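Local atomic coordinates of acetolactate synthase isozyme 1 large subunit (Escherichia coli, PDB entry 6LPI), a protein that is the large subunit of a thiamine diphosphate-dependent enzyme, built on three parallel beta-sheets and binding FAD, thiamine diphosphate and a magnesium ion. Residues C107-V112 against W167-K172; I272-D277 against F297-K302; M449-M454 against A505-E510. All coordinates share one frame; numbering follows the deposited sequence.

Contact 1. Residues C107-V112 against W167-K172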
# COMPACT_ATOMS: atom_id res chain seq x y z
N CYS B 107 1.59 7.09 -12.90
CA CYS B 107 2.57 8.15 -12.75
C CYS B 107 3.13 8.45 -14.13
O CYS B 107 3.73 7.58 -14.77
CB CYS B 107 3.65 7.68 -11.77
SG CYS B 107 5.23 8.44 -11.94
N ILE B 108 2.96 9.69 -14.59
CA ILE B 108 3.35 10.09 -15.93
C ILE B 108 4.47 11.11 -15.84
O ILE B 108 4.36 12.13 -15.15
CB ILE B 108 2.17 10.63 -16.74
CG1 ILE B 108 1.19 9.50 -17.07
CG2 ILE B 108 2.65 11.26 -18.00
CD1 ILE B 108 -0.19 9.97 -17.49
N THR B 109 5.56 10.83 -16.55
CA THR B 109 6.74 11.65 -16.51
C THR B 109 7.16 11.99 -17.93
O THR B 109 7.10 11.15 -18.83
CB THR B 109 7.86 10.90 -15.73
OG1 THR B 109 7.65 11.06 -14.32
CG2 THR B 109 9.22 11.40 -16.07
N GLY B 110 7.54 13.25 -18.16
CA GLY B 110 8.13 13.61 -19.42
C GLY B 110 9.55 13.13 -19.50
O GLY B 110 10.22 12.93 -18.48
N GLN B 111 10.05 12.93 -20.71
CA GLN B 111 11.45 12.55 -20.85
C GLN B 111 12.02 13.25 -22.07
O GLN B 111 11.29 13.74 -22.93
CB GLN B 111 11.60 11.02 -20.90
CG GLN B 111 13.01 10.47 -21.21
CD GLN B 111 13.98 10.54 -20.03
OE1 GLN B 111 14.63 11.55 -19.80
NE2 GLN B 111 14.07 9.44 -19.27
N VAL B 112 13.35 13.35 -22.08
CA VAL B 112 14.12 14.00 -23.14
C VAL B 112 13.72 13.40 -24.48
O VAL B 112 13.33 12.22 -24.52
CB VAL B 112 15.63 13.85 -22.85
CG1 VAL B 112 16.14 12.53 -23.39
CG2 VAL B 112 16.43 15.02 -23.39
N TRP B 167 4.37 3.26 -14.09
CA TRP B 167 5.10 4.47 -14.44
C TRP B 167 5.20 4.53 -15.95
O TRP B 167 5.71 3.59 -16.58
CB TRP B 167 6.48 4.45 -13.78
CG TRP B 167 7.18 5.75 -13.82
CD1 TRP B 167 7.20 6.64 -14.85
CD2 TRP B 167 8.00 6.31 -12.79
NE1 TRP B 167 7.97 7.73 -14.52
CE2 TRP B 167 8.47 7.55 -13.26
CE3 TRP B 167 8.38 5.88 -11.51
CZ2 TRP B 167 9.29 8.37 -12.50
CZ3 TRP B 167 9.20 6.71 -10.75
CH2 TRP B 167 9.64 7.94 -11.25
N ILE B 168 4.72 5.62 -16.54
CA ILE B 168 4.80 5.81 -17.98
C ILE B 168 5.70 7.02 -18.22
O ILE B 168 5.34 8.15 -17.87
CB ILE B 168 3.41 6.00 -18.61
CG1 ILE B 168 2.43 4.95 -18.07
CG2 ILE B 168 3.48 5.89 -20.14
CD1 ILE B 168 0.98 5.31 -18.22
N ASP B 169 6.85 6.77 -18.86
CA ASP B 169 7.79 7.81 -19.26
C ASP B 169 7.59 8.12 -20.75
O ASP B 169 7.72 7.23 -21.60
CB ASP B 169 9.22 7.34 -18.97
CG ASP B 169 10.19 8.47 -18.77
OD1 ASP B 169 11.39 8.26 -19.02
OD2 ASP B 169 9.77 9.56 -18.34
N ILE B 170 7.30 9.37 -21.07
CA ILE B 170 6.93 9.72 -22.44
C ILE B 170 7.85 10.81 -22.97
O ILE B 170 7.82 11.96 -22.48
CB ILE B 170 5.46 10.17 -22.54
CG1 ILE B 170 4.54 9.21 -21.79
CG2 ILE B 170 5.01 10.20 -23.98
CD1 ILE B 170 3.16 9.79 -21.55
N PRO B 171 8.71 10.49 -23.93
CA PRO B 171 9.59 11.50 -24.50
C PRO B 171 8.82 12.66 -25.11
O PRO B 171 7.76 12.49 -25.73
CB PRO B 171 10.38 10.73 -25.56
CG PRO B 171 10.40 9.35 -25.05
CD PRO B 171 9.09 9.14 -24.35
N LYS B 172 9.36 13.86 -24.90
CA LYS B 172 8.74 15.09 -25.38
C LYS B 172 8.45 15.03 -26.88
O LYS B 172 7.45 15.58 -27.34
CB LYS B 172 9.66 16.26 -25.03
CG LYS B 172 9.21 17.61 -25.49
CD LYS B 172 10.24 18.65 -25.07
CE LYS B 172 9.83 20.02 -25.55
NZ LYS B 172 10.56 21.10 -24.83
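Residues Cys-107 to Gln-111 and Trp-167 to Pro-171 are strands of the six-stranded sheet of the N-terminal thiamine diphosphate-binding domain, running in register as parallel neighbours. The ladder alternates in the way of parallel strands: Cys-107 O receives Ile-168 N, Ile-168 O receives Thr-109 N, and Thr-109 O receives Ile-170 N. It continues from Gln-111 N to Ile-170 O and closes with Lys-172 N donating to Gln-111 O at 2.8 Å. Pro-171 is the N-cap residue of helix 172-175, so the last rung already reaches the start of that helix.

The two faces of the pair differ in character. On one, Ile-108, Ile-168 and Ile-170 form a hydrocarbon row in which Ile-108 CG2 meets Ile-170 CD1 at 3.9 Å. The other carries Cys-107, Thr-109, Gln-111, Trp-167 and Asp-169. Here Cys-107 SG sits squarely over the indole face, 3.6 Å from the centroid of the five-membered ring of Trp-167 and 10° off its normal, a sulfur-aromatic contact. Trp-167 puts CG anti to its backbone N (chi1 -168°), which brings the ring across toward strand 105-111. Leu-91 and Ile-95 of helix 86-101 pack on Cys-107, while Thr-127 of helix 127-131 touches Trp-167, Asp-169 and Gln-111.

Further along, the bent Gln-111 chain uses both ends of its amide. NE2 makes a weak bond to Asp-169 OD1 at 2.9 Å, with amide and carboxylate planes turned 70° apart, and a second weak one to Val-125 O. Across the same amide, OE1 takes Val-112 N at 3.2 Å, the donor lying in the carbonyl plane.

Contact 2. Residues I272-D277 against F297-K302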
# COMPACT_ATOMS: atom_id res chain seq x y z
N ILE B 272 -4.15 -14.42 22.32
CA ILE B 272 -5.29 -15.20 21.87
C ILE B 272 -4.96 -15.95 20.59
O ILE B 272 -5.38 -17.10 20.42
CB ILE B 272 -6.53 -14.30 21.68
CG1 ILE B 272 -7.15 -13.99 23.04
CG2 ILE B 272 -7.53 -14.97 20.71
CD1 ILE B 272 -8.05 -12.75 23.06
N LEU B 273 -4.21 -15.32 19.68
CA LEU B 273 -3.90 -15.98 18.41
C LEU B 273 -3.11 -17.27 18.62
O LEU B 273 -3.30 -18.25 17.88
CB LEU B 273 -3.15 -15.02 17.50
CG LEU B 273 -4.08 -14.06 16.75
CD1 LEU B 273 -3.42 -12.73 16.48
CD2 LEU B 273 -4.49 -14.66 15.44
N GLN B 274 -2.26 -17.30 19.65
CA GLN B 274 -1.46 -18.48 19.96
C GLN B 274 -2.31 -19.65 20.45
O GLN B 274 -1.82 -20.78 20.48
CB GLN B 274 -0.40 -18.10 21.00
CG GLN B 274 0.63 -17.15 20.45
CD GLN B 274 1.65 -17.88 19.60
OE1 GLN B 274 1.68 -17.74 18.38
NE2 GLN B 274 2.53 -18.61 20.26
N GLU B 275 -3.55 -19.39 20.84
CA GLU B 275 -4.52 -20.41 21.19
C GLU B 275 -5.30 -20.92 19.98
O GLU B 275 -6.00 -21.93 20.10
CB GLU B 275 -5.53 -19.86 22.22
CG GLU B 275 -4.95 -19.21 23.46
CD GLU B 275 -4.39 -20.20 24.46
OE1 GLU B 275 -3.72 -19.76 25.42
OE2 GLU B 275 -4.69 -21.41 24.34
N ALA B 276 -5.21 -20.26 18.83
CA ALA B 276 -5.99 -20.68 17.68
C ALA B 276 -5.55 -22.04 17.14
O ALA B 276 -4.35 -22.35 17.10
CB ALA B 276 -5.89 -19.64 16.57
N ASP B 277 -6.53 -22.87 16.74
CA ASP B 277 -6.25 -24.11 16.01
C ASP B 277 -6.49 -24.00 14.51
O ASP B 277 -6.13 -24.92 13.78
CB ASP B 277 -7.08 -25.28 16.59
CG ASP B 277 -8.59 -25.15 16.36
OD1 ASP B 277 -9.06 -24.09 15.90
OD2 ASP B 277 -9.32 -26.13 16.65
N PHE B 297 4.52 -18.33 15.28
CA PHE B 297 3.26 -17.61 15.15
C PHE B 297 2.17 -18.63 14.88
O PHE B 297 2.10 -19.19 13.78
CB PHE B 297 3.30 -16.58 14.03
CG PHE B 297 1.98 -15.89 13.84
CD1 PHE B 297 1.51 -15.01 14.81
CD2 PHE B 297 1.20 -16.15 12.73
CE1 PHE B 297 0.28 -14.38 14.65
CE2 PHE B 297 -0.05 -15.54 12.59
CZ PHE B 297 -0.50 -14.66 13.54
N CYS B 298 1.32 -18.84 15.86
CA CYS B 298 0.25 -19.82 15.77
C CYS B 298 0.77 -21.17 15.30
O CYS B 298 0.34 -21.66 14.26
CB CYS B 298 -0.83 -19.33 14.81
SG CYS B 298 -1.35 -17.61 15.12
N PRO B 299 1.59 -21.86 16.11
CA PRO B 299 2.14 -23.14 15.62
C PRO B 299 1.06 -24.19 15.48
O PRO B 299 1.04 -24.92 14.48
CB PRO B 299 3.18 -23.52 16.69
CG PRO B 299 3.42 -22.25 17.48
CD PRO B 299 2.15 -21.48 17.42
N ASN B 300 0.14 -24.27 16.44
CA ASN B 300 -0.87 -25.32 16.43
C ASN B 300 -2.06 -24.99 15.55
O ASN B 300 -3.12 -25.61 15.70
CB ASN B 300 -1.33 -25.61 17.85
CG ASN B 300 -0.31 -26.37 18.60
OD1 ASN B 300 0.49 -27.09 17.99
ND2 ASN B 300 -0.29 -26.23 19.93
N ALA B 301 -1.91 -24.11 14.58
CA ALA B 301 -3.03 -23.66 13.77
C ALA B 301 -2.84 -24.14 12.35
O ALA B 301 -1.76 -23.97 11.76
CB ALA B 301 -3.16 -22.13 13.79
N LYS B 302 -3.86 -24.80 11.83
CA LYS B 302 -3.94 -25.02 10.41
C LYS B 302 -4.34 -23.70 9.77
O LYS B 302 -4.95 -22.84 10.41
CB LYS B 302 -4.94 -26.13 10.07
CG LYS B 302 -4.58 -27.45 10.70
CD LYS B 302 -4.78 -28.60 9.77
CE LYS B 302 -4.03 -29.81 10.28
NZ LYS B 302 -2.60 -29.44 10.46
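The backbones meet through two type I turns, Leu-273 to Ala-276 and Cys-298 to Ala-301, and draw together where Asp-277 O accepts Lys-302 N at 3.0 Å. These are the approaches to strands 278-282 and 302-307, parallel neighbours in the central-domain sheet, so the bond lies where that pairing begins.

At the other end Gln-274, near the end of helix 267-273, bends at chi2 (-78°) and reaches across with its amide. OE1 accepts Cys-298 N at 2.8 Å in a nearly straight bond (166°), the donor tilted 29° from the carbonyl plane. The NE2 side of the same amide gives a weak bond to Gln-296 O. Beside this bond Cys-298 SG lies 4.0 Å from Leu-273 CB and, within its own segment, over the centre of the Phe-297 ring. A looser apolar touch joins Leu-273 CD2 to Phe-297 CZ. Ala-301 CB rests 3.5 Å from Ala-276 O.

The Asp-277 carboxylate has its partners outside the two segments, accepting Lys-212 N and Arg-213 N. Polar bonds thus hold the two loops together at both ends, with a small apolar patch of Leu-273, Cys-298 and Phe-297 beside the Gln-274 grip; bonds on both sides of its amide probably restrict the rotation of Gln-274.

Contact 3. Residues M449-M454 against A505-E510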
# COMPACT_ATOMS: atom_id res chain seq x y z
N MET B 449 8.53 16.69 6.57
CA MET B 449 9.02 16.08 5.34
C MET B 449 8.26 16.59 4.13
O MET B 449 8.86 16.85 3.08
CB MET B 449 8.93 14.57 5.43
CG MET B 449 9.73 14.00 6.55
SD MET B 449 10.21 12.39 5.98
CE MET B 449 11.96 12.53 6.00
N ASN B 450 6.96 16.78 4.27
CA ASN B 450 6.14 17.37 3.22
C ASN B 450 5.40 18.61 3.73
O ASN B 450 4.22 18.81 3.44
CB ASN B 450 5.18 16.34 2.62
CG ASN B 450 5.87 15.44 1.61
OD1 ASN B 450 6.68 15.90 0.81
ND2 ASN B 450 5.55 14.16 1.64
N ILE B 451 6.10 19.42 4.54
CA ILE B 451 5.54 20.63 5.12
C ILE B 451 5.08 21.59 4.03
O ILE B 451 4.12 22.35 4.22
CB ILE B 451 6.59 21.30 6.05
CG1 ILE B 451 5.94 22.33 6.95
CG2 ILE B 451 7.68 21.98 5.24
CD1 ILE B 451 4.85 21.76 7.81
N GLN B 452 5.75 21.57 2.88
CA GLN B 452 5.43 22.51 1.82
C GLN B 452 4.01 22.30 1.31
O GLN B 452 3.37 23.23 0.82
CB GLN B 452 6.46 22.41 0.70
CG GLN B 452 6.35 21.16 -0.16
CD GLN B 452 6.87 19.92 0.52
OE1 GLN B 452 7.86 19.96 1.27
NE2 GLN B 452 6.18 18.80 0.32
N GLU B 453 3.49 21.08 1.45
CA GLU B 453 2.14 20.86 0.95
C GLU B 453 1.11 21.58 1.79
O GLU B 453 -0.06 21.65 1.37
CB GLU B 453 1.85 19.37 0.85
CG GLU B 453 2.85 18.62 -0.06
CD GLU B 453 3.01 19.26 -1.44
OE1 GLU B 453 2.01 19.75 -1.99
OE2 GLU B 453 4.15 19.31 -1.96
N MET B 454 1.50 22.14 2.94
CA MET B 454 0.61 23.05 3.65
C MET B 454 0.07 24.11 2.71
O MET B 454 -1.14 24.39 2.71
CB MET B 454 1.32 23.70 4.83
CG MET B 454 1.11 22.95 6.12
SD MET B 454 1.84 23.76 7.56
CE MET B 454 1.61 22.49 8.80
N ALA B 505 0.39 29.13 10.29
CA ALA B 505 -0.25 30.42 10.03
C ALA B 505 0.34 31.10 8.80
O ALA B 505 -0.40 31.67 7.99
CB ALA B 505 -0.11 31.35 11.23
N GLY B 506 1.66 31.08 8.65
CA GLY B 506 2.30 31.63 7.46
C GLY B 506 2.01 30.85 6.19
O GLY B 506 2.15 31.40 5.09
N PHE B 507 1.62 29.59 6.31
CA PHE B 507 1.12 28.88 5.14
C PHE B 507 -0.35 29.18 4.88
O PHE B 507 -0.90 28.71 3.88
CB PHE B 507 1.31 27.37 5.30
CG PHE B 507 2.71 26.88 4.97
CD1 PHE B 507 3.09 26.65 3.65
CD2 PHE B 507 3.62 26.60 5.98
CE1 PHE B 507 4.35 26.19 3.36
CE2 PHE B 507 4.88 26.15 5.69
CZ PHE B 507 5.25 25.94 4.39
N GLY B 508 -1.01 29.93 5.75
CA GLY B 508 -2.40 30.27 5.53
C GLY B 508 -3.42 29.40 6.23
O GLY B 508 -4.61 29.48 5.88
N LEU B 509 -3.00 28.56 7.18
CA LEU B 509 -3.91 27.72 7.95
C LEU B 509 -4.23 28.38 9.28
O LEU B 509 -3.38 29.06 9.86
CB LEU B 509 -3.34 26.33 8.26
CG LEU B 509 -2.47 25.53 7.30
CD1 LEU B 509 -2.02 24.25 8.01
CD2 LEU B 509 -3.17 25.27 6.00
N GLU B 510 -5.44 28.15 9.78
CA GLU B 510 -5.69 28.48 11.18
C GLU B 510 -4.94 27.51 12.08
O GLU B 510 -4.62 26.38 11.70
CB GLU B 510 -7.18 28.42 11.53
CG GLU B 510 -8.14 28.85 10.46
CD GLU B 510 -9.48 29.23 11.05
OE1 GLU B 510 -9.48 30.05 11.99
OE2 GLU B 510 -10.51 28.71 10.59
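Phe-507 presents one ring face to Met-454 and Ile-451, joining the start of the helix around 453-459 and the turn from Asn-450 to Glu-453 to the end of helix 500-506 in the C-terminal thiamine diphosphate-binding domain. Met-454 meets the ring at about a right angle: its CB stands over the face, 3.8 Å from the ring centroid and 25° off the normal, in a CH-pi contact. Farther out on the same side chain, SD approaches obliquely at 4.5 Å from that centroid, a Met-aromatic contact. The methionine chain, extended beyond CG (chi2 -175°), then runs past Leu-509, whose CD1 touches Met-454 CG at 3.9 Å. Ile-451 O lies over the same ring face, offset toward the rim, and Ile-451 CG1 reaches Phe-507 CE2 at 4.2 Å.

Gly-508, with positive phi, ends helix 500-506 in a Schellman motif, between the two residues that clasp Met-454. Phe-507 O is hydrogen-bonded to Ser-458 OG of helix 453-459, a polar tie beside the apolar contact. Within 449-454, Gln-452 NE2 donates to both Asn-450 OD1 (3.0 Å) and Glu-453 OE2 (3.1 Å), and Glu-453 OE2 also takes Arg-58 N.

The cohesion between the segments is therefore apolar and aromatic. The carbonyl Ile-451 O at the ring has its hydrogen bond from Met-454 N within the turn, so its place beside Phe-507 probably costs little.

The three contacts follow one another along the chain and fall in three separate parallel sheet domains. Contacts 1 and 2 lie on opposite sides of the chain's centre, about 49 Å between centres, as do contacts 2 and 3, at about 47 Å. Contacts 1 and 3 are closer, with centres about 29 Å apart and nearest atoms about 15 Å apart. Segment 449-454 also reaches thiamine diphosphate through Met-449, which takes no part in contact 3; the Ile-451 side chain is about 11 Å from that ligand and about 13 Å from the magnesium ion, which Asp-444 and Asn-471 bind. In contact 2 the Phe-297 side chain is about 9 Å from FAD.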